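PDB 3TXV: probable tagatose 6-phosphate kinase from Sinorhizobium meliloti, which probably acts in carbohydrate metabolism, with a tentatively assigned tagatose-6-phosphate kinase activity, and belongs to the GatZ/KbaZ-like family of tagatose-1,6-bisphosphate aldolase subunits. Local coordinates for residues A[324-329]-A[358-363]; A[332-337]-A[347-352]. All blocks are in the same frame, centred on the assembly; numbering follows the deposited sequence.

Overall arrangement
The chain first builds an eight-stranded parallel barrel of the TIM type, whose last strand, 283-288, is followed by helix 290-310 and then by a run of shorter helices. Helix 319-329 contributes the first segment of interaction 1, and helix 332-335 follows at once with the first segment of interaction 2. Interaction 2 closes the shorter loop, where helix 342-351 returns to 332-335. Interaction 1 closes the longer one when the turn ahead of helix 364-376 reaches back to 319-329, so the two nest without crossing. Their centres lie about 10 Å apart, and they are joined by a salt bridge from Glu324 to Arg349 and probably by the Trp334 indole N-H on the carbonyl oxygen of Met327.

Interaction 1. Residues A[324-329]-A[358-363]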
ATOM      1  N   GLU A 324      21.989   6.196   0.522  1.00 38.87           N
ATOM      2  CA  GLU A 324      22.398   6.510  -0.799  1.00 39.98           C
ATOM      3  C   GLU A 324      23.284   5.459  -1.398  1.00 40.16           C
ATOM      4  O   GLU A 324      23.169   5.139  -2.547  1.00 40.20           O
ATOM      5  CB  GLU A 324      23.117   7.861  -0.817  1.00 20.00           C
ATOM      6  CG  GLU A 324      23.657   8.259  -2.182  1.00 20.00           C
ATOM      7  CD  GLU A 324      22.700   9.153  -2.948  1.00 20.00           C
ATOM      8  OE1 GLU A 324      22.820  10.390  -2.832  1.00 20.00           O
ATOM      9  OE2 GLU A 324      21.827   8.617  -3.662  1.00 20.00           O
ATOM     10  N   ALA A 325      24.205   4.942  -0.617  1.00 39.99           N
ATOM     11  CA  ALA A 325      25.179   4.006  -1.117  1.00 39.66           C
ATOM     12  C   ALA A 325      24.563   2.711  -1.568  1.00 39.85           C
ATOM     13  O   ALA A 325      24.897   2.189  -2.587  1.00 39.51           O
ATOM     14  CB  ALA A 325      26.182   3.755  -0.088  1.00 38.54           C
ATOM     15  N   VAL A 326      23.639   2.222  -0.777  1.00 40.19           N
ATOM     16  CA  VAL A 326      22.872   1.027  -1.033  1.00 40.54           C
ATOM     17  C   VAL A 326      21.971   1.073  -2.240  1.00 41.19           C
ATOM     18  O   VAL A 326      21.825   0.118  -2.946  1.00 40.65           O
ATOM     19  CB  VAL A 326      22.064   0.726   0.150  1.00 39.94           C
ATOM     20  CG1 VAL A 326      20.966  -0.103  -0.215  1.00 39.83           C
ATOM     21  CG2 VAL A 326      22.886   0.065   1.116  1.00 40.51           C
HETATM   22  N   MSE A 327      21.327   2.198  -2.433  1.00 41.89           N
HETATM   23  CA  MSE A 327      20.516   2.448  -3.589  1.00 42.65           C
HETATM   24  C   MSE A 327      21.373   2.512  -4.823  1.00 42.82           C
HETATM   25  O   MSE A 327      20.931   2.193  -5.887  1.00 43.23           O
HETATM   26  CB  MSE A 327      19.712   3.731  -3.418  1.00 42.29           C
HETATM   27  CG  MSE A 327      18.276   3.558  -2.987  1.00 42.63           C
HETATM   28 SE   MSE A 327      17.473   5.093  -2.475  1.00 43.34          SE
HETATM   29  CE  MSE A 327      16.333   5.179  -3.783  1.00 47.20           C
ATOM     30  N   ARG A 328      22.585   3.008  -4.683  1.00 43.42           N
ATOM     31  CA  ARG A 328      23.444   3.268  -5.833  1.00 43.71           C
ATOM     32  C   ARG A 328      24.082   1.967  -6.309  1.00 44.55           C
ATOM     33  O   ARG A 328      24.423   1.816  -7.500  1.00 45.35           O
ATOM     34  CB  ARG A 328      24.496   4.333  -5.509  1.00 43.21           C
ATOM     35  CG  ARG A 328      24.048   5.783  -5.785  1.00 41.90           C
ATOM     36  CD  ARG A 328      25.214   6.785  -5.736  1.00 39.60           C
ATOM     37  NE  ARG A 328      26.161   6.472  -6.778  1.00 42.22           N
ATOM     38  CZ  ARG A 328      27.491   6.546  -6.701  1.00 44.47           C
ATOM     39  NH1 ARG A 328      28.113   6.955  -5.606  1.00 40.90           N
ATOM     40  NH2 ARG A 328      28.211   6.179  -7.768  1.00 47.49           N
ATOM     41  N   GLU A 329      24.172   1.026  -5.375  1.00 44.64           N
ATOM     42  CA  GLU A 329      24.777  -0.268  -5.580  1.00 44.98           C
ATOM     43  C   GLU A 329      23.779  -1.249  -6.166  1.00 45.07           C
ATOM     44  O   GLU A 329      24.156  -2.177  -6.863  1.00 45.96           O
ATOM     45  CB  GLU A 329      25.268  -0.802  -4.233  1.00 45.27           C
ATOM     46  CG  GLU A 329      26.669  -0.338  -3.888  1.00 47.19           C
ATOM     47  CD  GLU A 329      26.973  -0.274  -2.400  1.00 49.53           C
ATOM     48  OE1 GLU A 329      26.523  -1.176  -1.657  1.00 52.70           O
ATOM     49  OE2 GLU A 329      27.695   0.670  -1.980  1.00 49.35           O
ATOM     50  N   ARG A 358      11.618   2.821  -0.414  1.00 33.64           N
ATOM     51  CA  ARG A 358      10.916   1.918   0.489  1.00 34.37           C
ATOM     52  C   ARG A 358      11.281   0.423   0.322  1.00 35.76           C
ATOM     53  O   ARG A 358      11.034  -0.410   1.214  1.00 35.25           O
ATOM     54  CB  ARG A 358       9.404   2.131   0.400  1.00 33.67           C
ATOM     55  CG  ARG A 358       8.748   1.474  -0.742  1.00 33.45           C
ATOM     56  CD  ARG A 358       7.243   1.609  -0.656  1.00 37.00           C
ATOM     57  NE  ARG A 358       6.641   1.401  -1.972  1.00 38.23           N
ATOM     58  CZ  ARG A 358       6.412   2.381  -2.832  1.00 39.68           C
ATOM     59  NH1 ARG A 358       6.686   3.630  -2.501  1.00 40.68           N
ATOM     60  NH2 ARG A 358       5.914   2.118  -4.027  1.00 41.98           N
ATOM     61  N   TYR A 359      11.852   0.089  -0.832  1.00 36.96           N
ATOM     62  CA  TYR A 359      12.237  -1.280  -1.111  1.00 37.54           C
ATOM     63  C   TYR A 359      13.597  -1.595  -0.473  1.00 37.64           C
ATOM     64  O   TYR A 359      13.981  -2.770  -0.366  1.00 37.49           O
ATOM     65  CB  TYR A 359      12.211  -1.554  -2.623  1.00 37.49           C
ATOM     66  CG  TYR A 359      10.829  -1.437  -3.199  1.00 38.75           C
ATOM     67  CD1 TYR A 359       9.943  -2.536  -3.195  1.00 40.14           C
ATOM     68  CD2 TYR A 359      10.372  -0.220  -3.721  1.00 40.66           C
ATOM     69  CE1 TYR A 359       8.644  -2.428  -3.717  1.00 40.01           C
ATOM     70  CE2 TYR A 359       9.068  -0.101  -4.251  1.00 41.78           C
ATOM     71  CZ  TYR A 359       8.222  -1.210  -4.247  1.00 42.01           C
ATOM     72  OH  TYR A 359       6.951  -1.075  -4.741  1.00 44.74           O
ATOM     73  N   TYR A 360      14.289  -0.547  -0.008  1.00 37.47           N
ATOM     74  CA  TYR A 360      15.636  -0.695   0.558  1.00 37.15           C
ATOM     75  C   TYR A 360      15.658  -0.749   2.077  1.00 36.79           C
ATOM     76  O   TYR A 360      16.638  -1.171   2.665  1.00 36.53           O
ATOM     77  CB  TYR A 360      16.566   0.391   0.018  1.00 37.22           C
ATOM     78  CG  TYR A 360      16.679   0.327  -1.496  1.00 37.92           C
ATOM     79  CD1 TYR A 360      15.699   0.856  -2.290  1.00 37.31           C
ATOM     80  CD2 TYR A 360      17.759  -0.313  -2.124  1.00 37.96           C
ATOM     81  CE1 TYR A 360      15.792   0.770  -3.655  1.00 39.80           C
ATOM     82  CE2 TYR A 360      17.865  -0.385  -3.493  1.00 35.78           C
ATOM     83  CZ  TYR A 360      16.876   0.158  -4.254  1.00 38.62           C
ATOM     84  OH  TYR A 360      16.916   0.119  -5.631  1.00 40.96           O
ATOM     85  N   TRP A 361      14.569  -0.367   2.727  1.00 36.67           N
ATOM     86  CA  TRP A 361      14.501  -0.556   4.175  1.00 37.21           C
ATOM     87  C   TRP A 361      14.854  -1.979   4.719  1.00 38.54           C
ATOM     88  O   TRP A 361      15.305  -2.095   5.859  1.00 38.62           O
ATOM     89  CB  TRP A 361      13.194  -0.021   4.733  1.00 36.43           C
ATOM     90  CG  TRP A 361      13.038   1.478   4.496  1.00 35.05           C
ATOM     91  CD1 TRP A 361      11.990   2.113   3.887  1.00 32.55           C
ATOM     92  CD2 TRP A 361      13.969   2.505   4.849  1.00 33.78           C
ATOM     93  NE1 TRP A 361      12.208   3.455   3.849  1.00 32.41           N
ATOM     94  CE2 TRP A 361      13.414   3.728   4.434  1.00 33.45           C
ATOM     95  CE3 TRP A 361      15.217   2.510   5.486  1.00 32.76           C
ATOM     96  CZ2 TRP A 361      14.062   4.955   4.636  1.00 34.77           C
ATOM     97  CZ3 TRP A 361      15.868   3.727   5.670  1.00 32.67           C
ATOM     98  CH2 TRP A 361      15.291   4.930   5.255  1.00 32.95           C
ATOM     99  N   PRO A 362      14.637  -3.055   3.918  1.00 39.65           N
ATOM    100  CA  PRO A 362      15.121  -4.408   4.298  1.00 40.35           C
ATOM    101  C   PRO A 362      16.559  -4.796   3.919  1.00 40.84           C
ATOM    102  O   PRO A 362      17.062  -5.795   4.394  1.00 40.60           O
ATOM    103  CB  PRO A 362      14.141  -5.347   3.574  1.00 40.46           C
ATOM    104  CG  PRO A 362      12.922  -4.472   3.268  1.00 40.37           C
ATOM    105  CD  PRO A 362      13.506  -3.146   2.971  1.00 39.64           C
ATOM    106  N   HIS A 363      17.223  -4.048   3.066  1.00 41.72           N
ATOM    107  CA  HIS A 363      18.563  -4.438   2.726  1.00 42.89           C
ATOM    108  C   HIS A 363      19.393  -4.417   3.991  1.00 43.60           C
ATOM    109  O   HIS A 363      19.393  -3.416   4.691  1.00 43.92           O
ATOM    110  CB  HIS A 363      19.185  -3.501   1.703  1.00 43.12           C
ATOM    111  CG  HIS A 363      20.604  -3.851   1.378  1.00 46.21           C
ATOM    112  ND1 HIS A 363      21.607  -3.859   2.330  1.00 47.35           N
ATOM    113  CD2 HIS A 363      21.181  -4.242   0.217  1.00 47.38           C
ATOM    114  CE1 HIS A 363      22.738  -4.237   1.767  1.00 47.89           C
ATOM    115  NE2 HIS A 363      22.508  -4.473   0.485  1.00 48.46           N
TER
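The ring of Tyr360 lies beneath Met327, a selenomethionine, whose CG sits over the middle of one face, 3.6 Å from the ring centroid and only 5° off the normal. The two side chains cross at about a right angle. Beyond this CH-pi contact the chain runs on to SE, a more distant Met-aromatic contact. Val326 completes the close-packed part, its CG1 3.7 Å from Tyr360 CD2. The packing thins toward His363. With its CG anti to the backbone N (chi1 177°), that imidazole offers a face to the same Val326 methyl, but CG1 stands toward the rim, 4.1 Å from His363 CG. Toward solvent, this side is bordered by exposed Glu329. The polar ends find partners just beyond the segments: Tyr360 OH bonds to the carbonyl oxygen of Glu330, and His363 ND1 takes the backbone N-H of Lys365, an N-cap for helix 364-376. A leucine in place of Tyr360 would probably leave Met327 without its aromatic platform and the Glu330 carbonyl without this donor. Between the segments themselves the contact is apolar, with no hydrogen bond, and the Tyr360 hydroxyl adds a polar tie directly after helix 319-329.

Interaction 2. Residues A[332-337]-A[347-352]; sequences ANWAKY and LQRHFS
Trp334 and Arg349 meet through two quite different torsional routes. In Trp334, CG stands between the backbone N and the carbonyl carbon (chi1 69°), which directs the indole toward helix 342-351. The chain of Arg349 runs out nearly extended as far as CD (chi2 -167°), which lays its methylenes over one indole face, and the bend at chi3 then turns the guanidinium toward the six-membered ring. The CD methylene lies over the five-membered ring, 4.0 Å from its centroid, as a CH-pi contact, and is 3.8 Å from Trp334 CE2. Farther along, NH1 comes to 3.4 Å from Trp334 CH2. The guanidinium does not lie flat on the indole: the two planes are 47° apart, and CZ is 4.9 Å from the centroid of the six-membered ring, off-centre, in a cation-pi contact that is tilted rather than stacked. One side chain thus uses both its aliphatic and its charged portions against a single aromatic surface, and no hydrogen bond joins the segments.

Both side chains are buried, and helix 319-329 supplies a partner to each: the indole N-H probably bonds to the carbonyl oxygen of Met327, while Arg349 NE forms a salt bridge with Glu324, which would fix the rotation of the indole and anchor the guanidinium where it meets the ring. The carboxylate of Glu324 probably offsets the positive charge of this buried guanidinium. Helices 332-335 and 342-351 are therefore joined to each other and also to helix 319-329. Helix 342-351 also reaches helix 290-310 through the bond from His350 ND1 to Tyr301 OH, and Ser352 OG bonds to Asn236 OD1, in the turn between the short antiparallel strands 233-234 and 239-240.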
ATOM      1  N   ALA A 332      18.081  -1.738  -9.192  1.00 41.09           N
ATOM      2  CA  ALA A 332      16.907  -2.413  -9.804  1.00 41.04           C
ATOM      3  C   ALA A 332      15.568  -1.745  -9.461  1.00 40.48           C
ATOM      4  O   ALA A 332      14.785  -1.449 -10.357  1.00 40.42           O
ATOM      5  CB  ALA A 332      16.880  -3.926  -9.469  1.00 40.50           C
ATOM      6  N   ASN A 333      15.371  -1.454  -8.173  1.00 39.96           N
ATOM      7  CA  ASN A 333      14.108  -0.986  -7.635  1.00 38.94           C
ATOM      8  C   ASN A 333      13.814   0.475  -7.821  1.00 38.46           C
ATOM      9  O   ASN A 333      12.665   0.904  -7.619  1.00 37.78           O
ATOM     10  CB  ASN A 333      14.056  -1.306  -6.166  1.00 39.50           C
ATOM     11  CG  ASN A 333      13.984  -2.788  -5.910  1.00 41.30           C
ATOM     12  OD1 ASN A 333      13.396  -3.531  -6.684  1.00 42.62           O
ATOM     13  ND2 ASN A 333      14.596  -3.231  -4.826  1.00 44.38           N
ATOM     14  N   TRP A 334      14.833   1.249  -8.191  1.00 38.28           N
ATOM     15  CA  TRP A 334      14.601   2.653  -8.561  1.00 38.12           C
ATOM     16  C   TRP A 334      14.905   2.982 -10.024  1.00 38.82           C
ATOM     17  O   TRP A 334      14.534   4.056 -10.495  1.00 38.70           O
ATOM     18  CB  TRP A 334      15.319   3.650  -7.600  1.00 38.31           C
ATOM     19  CG  TRP A 334      16.833   3.691  -7.671  1.00 35.01           C
ATOM     20  CD1 TRP A 334      17.676   3.001  -6.893  1.00 33.20           C
ATOM     21  CD2 TRP A 334      17.646   4.462  -8.573  1.00 33.29           C
ATOM     22  NE1 TRP A 334      18.977   3.264  -7.242  1.00 33.78           N
ATOM     23  CE2 TRP A 334      18.993   4.154  -8.278  1.00 33.43           C
ATOM     24  CE3 TRP A 334      17.368   5.367  -9.621  1.00 33.37           C
ATOM     25  CZ2 TRP A 334      20.088   4.724  -8.984  1.00 33.17           C
ATOM     26  CZ3 TRP A 334      18.459   5.955 -10.331  1.00 31.81           C
ATOM     27  CH2 TRP A 334      19.801   5.616 -10.005  1.00 32.20           C
ATOM     28  N   ALA A 335      15.545   2.067 -10.750  1.00 39.63           N
ATOM     29  CA  ALA A 335      16.190   2.455 -12.017  1.00 40.75           C
ATOM     30  C   ALA A 335      15.208   2.936 -13.099  1.00 41.61           C
ATOM     31  O   ALA A 335      15.506   3.897 -13.857  1.00 41.62           O
ATOM     32  CB  ALA A 335      17.078   1.360 -12.540  1.00 40.38           C
ATOM     33  N   LYS A 336      14.044   2.278 -13.129  1.00 41.80           N
ATOM     34  CA  LYS A 336      12.995   2.566 -14.085  1.00 42.44           C
ATOM     35  C   LYS A 336      12.259   3.849 -13.751  1.00 42.55           C
ATOM     36  O   LYS A 336      11.483   4.329 -14.570  1.00 42.48           O
ATOM     37  CB  LYS A 336      11.953   1.427 -14.155  1.00 42.83           C
ATOM     38  CG  LYS A 336      12.488   0.010 -14.454  1.00 44.16           C
ATOM     39  CD  LYS A 336      11.513  -0.818 -15.339  1.00 49.52           C
ATOM     40  CE  LYS A 336      10.109  -1.154 -14.708  1.00 51.69           C
ATOM     41  NZ  LYS A 336       8.968  -0.188 -14.977  1.00 51.02           N
ATOM     42  N   TYR A 337      12.492   4.400 -12.560  1.00 42.78           N
ATOM     43  CA  TYR A 337      11.640   5.473 -12.052  1.00 43.03           C
ATOM     44  C   TYR A 337      12.273   6.824 -12.080  1.00 43.57           C
ATOM     45  O   TYR A 337      11.583   7.805 -12.244  1.00 44.39           O
ATOM     46  CB  TYR A 337      11.149   5.169 -10.645  1.00 42.63           C
ATOM     47  CG  TYR A 337      10.135   4.060 -10.649  1.00 42.59           C
ATOM     48  CD1 TYR A 337      10.543   2.710 -10.681  1.00 40.42           C
ATOM     49  CD2 TYR A 337       8.759   4.349 -10.661  1.00 42.06           C
ATOM     50  CE1 TYR A 337       9.626   1.696 -10.722  1.00 39.98           C
ATOM     51  CE2 TYR A 337       7.816   3.324 -10.682  1.00 42.10           C
ATOM     52  CZ  TYR A 337       8.268   2.008 -10.722  1.00 42.10           C
ATOM     53  OH  TYR A 337       7.352   1.004 -10.756  1.00 43.97           O
ATOM     54  N   LEU A 347      18.665  13.703  -5.964  1.00 36.06           N
ATOM     55  CA  LEU A 347      17.498  14.311  -5.393  1.00 35.19           C
ATOM     56  C   LEU A 347      16.363  13.290  -5.259  1.00 34.99           C
ATOM     57  O   LEU A 347      15.782  13.119  -4.191  1.00 35.36           O
ATOM     58  CB  LEU A 347      17.098  15.539  -6.227  1.00 35.28           C
ATOM     59  CG  LEU A 347      15.664  16.074  -6.274  1.00 33.89           C
ATOM     60  CD1 LEU A 347      15.141  16.287  -4.916  1.00 35.10           C
ATOM     61  CD2 LEU A 347      15.656  17.362  -6.983  1.00 33.85           C
ATOM     62  N   GLN A 348      16.070  12.586  -6.333  1.00 34.68           N
ATOM     63  CA  GLN A 348      14.933  11.698  -6.355  1.00 34.54           C
ATOM     64  C   GLN A 348      15.082  10.381  -5.630  1.00 33.98           C
ATOM     65  O   GLN A 348      14.079   9.779  -5.236  1.00 33.82           O
ATOM     66  CB  GLN A 348      14.480  11.448  -7.773  1.00 34.63           C
ATOM     67  CG  GLN A 348      13.151  12.053  -7.996  1.00 38.48           C
ATOM     68  CD  GLN A 348      13.265  13.396  -8.587  1.00 44.16           C
ATOM     69  OE1 GLN A 348      14.066  13.586  -9.502  1.00 49.22           O
ATOM     70  NE2 GLN A 348      12.468  14.352  -8.101  1.00 44.35           N
ATOM     71  N   ARG A 349      16.308   9.907  -5.467  1.00 33.69           N
ATOM     72  CA  ARG A 349      16.502   8.706  -4.679  1.00 33.57           C
ATOM     73  C   ARG A 349      15.975   8.903  -3.253  1.00 33.50           C
ATOM     74  O   ARG A 349      15.459   7.959  -2.645  1.00 33.69           O
ATOM     75  CB  ARG A 349      17.960   8.286  -4.666  1.00 33.46           C
ATOM     76  CG  ARG A 349      18.314   7.377  -5.790  1.00 34.08           C
ATOM     77  CD  ARG A 349      19.662   6.710  -5.599  1.00 34.97           C
ATOM     78  NE  ARG A 349      20.789   7.639  -5.571  1.00 35.41           N
ATOM     79  CZ  ARG A 349      21.272   8.266  -6.638  1.00 35.43           C
ATOM     80  NH1 ARG A 349      20.702   8.086  -7.825  1.00 33.02           N
ATOM     81  NH2 ARG A 349      22.319   9.090  -6.505  1.00 34.50           N
ATOM     82  N   HIS A 350      16.072  10.133  -2.747  1.00 32.69           N
ATOM     83  CA  HIS A 350      15.682  10.437  -1.370  1.00 32.35           C
ATOM     84  C   HIS A 350      14.324  11.130  -1.273  1.00 32.34           C
ATOM     85  O   HIS A 350      13.549  10.908  -0.313  1.00 31.58           O
ATOM     86  CB  HIS A 350      16.787  11.279  -0.671  1.00 32.30           C
ATOM     87  CG  HIS A 350      18.135  10.651  -0.748  1.00 31.39           C
ATOM     88  ND1 HIS A 350      18.555   9.686   0.139  1.00 33.07           N
ATOM     89  CD2 HIS A 350      19.127  10.781  -1.656  1.00 33.08           C
ATOM     90  CE1 HIS A 350      19.758   9.263  -0.200  1.00 32.37           C
ATOM     91  NE2 HIS A 350      20.131   9.918  -1.285  1.00 34.42           N
ATOM     92  N   PHE A 351      14.022  11.966  -2.262  1.00 32.36           N
ATOM     93  CA  PHE A 351      12.954  12.920  -2.044  1.00 32.48           C
ATOM     94  C   PHE A 351      11.683  12.735  -2.814  1.00 32.65           C
ATOM     95  O   PHE A 351      10.654  13.294  -2.444  1.00 33.08           O
ATOM     96  CB  PHE A 351      13.493  14.325  -2.118  1.00 32.22           C
ATOM     97  CG  PHE A 351      14.499  14.595  -1.055  1.00 33.14           C
ATOM     98  CD1 PHE A 351      14.099  14.672   0.291  1.00 32.70           C
ATOM     99  CD2 PHE A 351      15.841  14.714  -1.358  1.00 32.31           C
ATOM    100  CE1 PHE A 351      15.010  14.890   1.309  1.00 30.09           C
ATOM    101  CE2 PHE A 351      16.777  14.945  -0.315  1.00 32.71           C
ATOM    102  CZ  PHE A 351      16.348  15.034   1.006  1.00 30.38           C
ATOM    103  N   SER A 352      11.720  11.907  -3.841  1.00 32.47           N
ATOM    104  CA  SER A 352      10.578  11.817  -4.716  1.00 32.57           C
ATOM    105  C   SER A 352       9.426  11.127  -4.035  1.00 32.46           C
ATOM    106  O   SER A 352       9.622  10.203  -3.238  1.00 33.16           O
ATOM    107  CB  SER A 352      10.928  11.042  -5.971  1.00 32.61           C
ATOM    108  OG  SER A 352       9.870  10.149  -6.300  1.00 33.93           O
TER